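Local coordinates for transcriptional regulator, TetR family (PDB 5K7F), which probably binds DNA as a TetR-family repressor and takes part in regulating alternative de novo isovaleryl coenzyme A biosynthesis, at residues A95-R98 against H99-L103. Residues are numbered along the deposited sequence; the frame is centred on the assembly and turned at random.
Sequences ACMR and HNILL
Met-97 and Ile-101, one turn apart on the same helix, make the apolar side-chain contact here: CG of Met-97 lies 3.8 Å from CD1 of Ile-101, the two chains crossing at a slant. Ile-101 has CG1 beside its own backbone N (chi1 -71°), which lays that branch of the beta-branched chain back along the helix, CG1 coming 3.3 Å from Met-97 O. The flexible, unbranched methionine, bent at chi3, suits a buried place where two other helices close in.

Beneath the side chains run four successive i to i+4 backbone hydrogen bonds. His-99 N to Ala-95 O is nearly straight (2.9 Å, 174°), and Asn-100 N reaches Cys-96 O at 2.8 Å. Ile-101 N donates to Met-97 O, and Leu-102 N to Arg-98 O. The His-99 ring is turned back toward the preceding turn, CD2 standing 3.1 Å from Ala-95 O.

Arg-98, extended from CG to NE, is long enough to carry NH1 to a salt bridge with Asp-190 OD1 on helix 185-196. Asn-100 is a short amide whose buried OD1 is satisfied by a hydrogen bond with Tyr-137 OH.

Helix 89-105 sits within the all-helical C-terminal domain of the TetR family: Cys-96 and Asn-100 pack on helix 60-83, Met-97 meets helices 159-171 and 185-196, and Cys-96 also touches helix 125-150.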
ATOM      1  N   ALA A  95       8.864 -18.337   4.185  1.00  8.43           N
ATOM      2  CA  ALA A  95       8.017 -18.502   5.366  1.00 14.86           C
ATOM      3  C   ALA A  95       7.555 -17.155   5.900  1.00 14.18           C
ATOM      4  O   ALA A  95       6.399 -17.030   6.332  1.00  8.08           O
ATOM      5  CB  ALA A  95       8.750 -19.288   6.451  1.00 10.42           C
ATOM      6  N   CYS A  96       8.445 -16.138   5.864  1.00 10.69           N
ATOM      7  CA  CYS A  96       8.118 -14.808   6.368  1.00  8.97           C
ATOM      8  C   CYS A  96       6.993 -14.192   5.552  1.00  6.23           C
ATOM      9  O   CYS A  96       6.019 -13.655   6.093  1.00  6.23           O
ATOM     10  CB  CYS A  96       9.363 -13.936   6.357  1.00  8.70           C
ATOM     11  SG  CYS A  96       9.249 -12.414   7.322  1.00 11.05           S
ATOM     12  N   MET A  97       7.083 -14.329   4.228  1.00  7.87           N
ATOM     13  CA  MET A  97       6.052 -13.817   3.342  1.00  8.73           C
ATOM     14  C   MET A  97       4.706 -14.483   3.605  1.00  6.16           C
ATOM     15  O   MET A  97       3.669 -13.803   3.661  1.00  8.16           O
ATOM     16  CB  MET A  97       6.441 -14.036   1.887  1.00 10.67           C
ATOM     17  CG  MET A  97       5.410 -13.415   0.942  1.00  9.17           C
ATOM     18  SD  MET A  97       5.950 -13.439  -0.776  1.00 10.54           S
ATOM     19  CE  MET A  97       6.263 -11.714  -1.016  1.00 10.46           C
ATOM     20  N   ARG A  98       4.699 -15.820   3.722  1.00  8.11           N
ATOM     21  CA  ARG A  98       3.439 -16.510   3.976  1.00  6.60           C
ATOM     22  C   ARG A  98       2.828 -16.065   5.311  1.00  7.09           C
ATOM     23  O   ARG A  98       1.656 -15.653   5.356  1.00  8.10           O
ATOM     24  CB  ARG A  98       3.653 -18.016   3.921  1.00  9.73           C
ATOM     25  CG  ARG A  98       2.381 -18.843   4.077  1.00 12.26           C
ATOM     26  CD  ARG A  98       2.700 -20.326   3.934  1.00 14.60           C
ATOM     27  NE  ARG A  98       1.518 -21.191   3.795  1.00 16.75           N
ATOM     28  CZ  ARG A  98       0.859 -21.438   2.660  1.00 22.04           C
ATOM     29  NH1 ARG A  98       1.198 -20.864   1.491  1.00 13.80           N
ATOM     30  NH2 ARG A  98      -0.155 -22.285   2.694  1.00 17.16           N
ATOM     31  N   HIS A  99       3.624 -16.049   6.379  1.00  5.53           N
ATOM     32  CA  HIS A  99       3.105 -15.571   7.667  1.00  5.51           C
ATOM     33  C   HIS A  99       2.615 -14.123   7.603  1.00  8.74           C
ATOM     34  O   HIS A  99       1.579 -13.781   8.194  1.00  9.30           O
ATOM     35  CB  HIS A  99       4.175 -15.729   8.740  1.00  5.40           C
ATOM     36  CG  HIS A  99       4.336 -17.155   9.238  1.00 10.71           C
ATOM     37  ND1 HIS A  99       3.363 -17.820   9.949  1.00 15.54           N
ATOM     38  CD2 HIS A  99       5.343 -18.047   9.069  1.00  9.38           C
ATOM     39  CE1 HIS A  99       3.778 -19.048  10.231  1.00 15.25           C
ATOM     40  NE2 HIS A  99       4.986 -19.211   9.715  1.00 18.19           N
ATOM     41  N   ASN A 100       3.358 -13.241   6.909  1.00  4.51           N
ATOM     42  CA  ASN A 100       2.945 -11.837   6.807  1.00  9.13           C
ATOM     43  C   ASN A 100       1.605 -11.696   6.058  1.00  8.42           C
ATOM     44  O   ASN A 100       0.768 -10.861   6.406  1.00  9.45           O
ATOM     45  CB  ASN A 100       4.056 -11.044   6.123  1.00  8.40           C
ATOM     46  CG  ASN A 100       4.037  -9.563   6.410  1.00 11.68           C
ATOM     47  OD1 ASN A 100       5.096  -8.948   6.374  1.00  7.01           O
ATOM     48  ND2 ASN A 100       2.876  -8.983   6.683  1.00  9.23           N
ATOM     49  N   ILE A 101       1.385 -12.496   5.013  1.00  4.81           N
ATOM     50  CA  ILE A 101       0.139 -12.389   4.271  1.00  5.00           C
ATOM     51  C   ILE A 101      -1.024 -12.808   5.153  1.00 10.10           C
ATOM     52  O   ILE A 101      -2.114 -12.217   5.113  1.00 12.32           O
ATOM     53  CB  ILE A 101       0.208 -13.232   2.986  1.00 15.52           C
ATOM     54  CG1 ILE A 101       1.145 -12.596   1.972  1.00  5.01           C
ATOM     55  CG2 ILE A 101      -1.191 -13.381   2.325  1.00 11.73           C
ATOM     56  CD1 ILE A 101       1.564 -13.510   0.844  1.00  5.63           C
ATOM     57  N   LEU A 102      -0.806 -13.834   5.955  1.00  6.21           N
ATOM     58  CA  LEU A 102      -1.838 -14.249   6.901  1.00  9.07           C
ATOM     59  C   LEU A 102      -2.105 -13.147   7.933  1.00 11.12           C
ATOM     60  O   LEU A 102      -3.257 -12.818   8.223  1.00  9.28           O
ATOM     61  CB  LEU A 102      -1.452 -15.591   7.561  1.00  9.06           C
ATOM     62  CG  LEU A 102      -1.299 -16.841   6.644  1.00  6.69           C
ATOM     63  CD1 LEU A 102      -0.824 -18.042   7.426  1.00 14.75           C
ATOM     64  CD2 LEU A 102      -2.561 -17.116   5.829  1.00  9.08           C
ATOM     65  N   LEU A 103      -1.064 -12.555   8.510  1.00  8.22           N
ATOM     66  CA  LEU A 103      -1.289 -11.449   9.443  1.00 10.64           C
ATOM     67  C   LEU A 103      -2.125 -10.311   8.830  1.00  6.53           C
ATOM     68  O   LEU A 103      -2.941  -9.685   9.513  1.00  7.87           O
ATOM     69  CB  LEU A 103       0.061 -10.915   9.923  1.00  9.40           C
ATOM     70  CG  LEU A 103       0.036  -9.615  10.716  1.00  8.75           C
ATOM     71  CD1 LEU A 103      -0.672  -9.778  12.007  1.00 13.45           C
ATOM     72  CD2 LEU A 103       1.451  -9.123  10.992  1.00 10.78           C
TER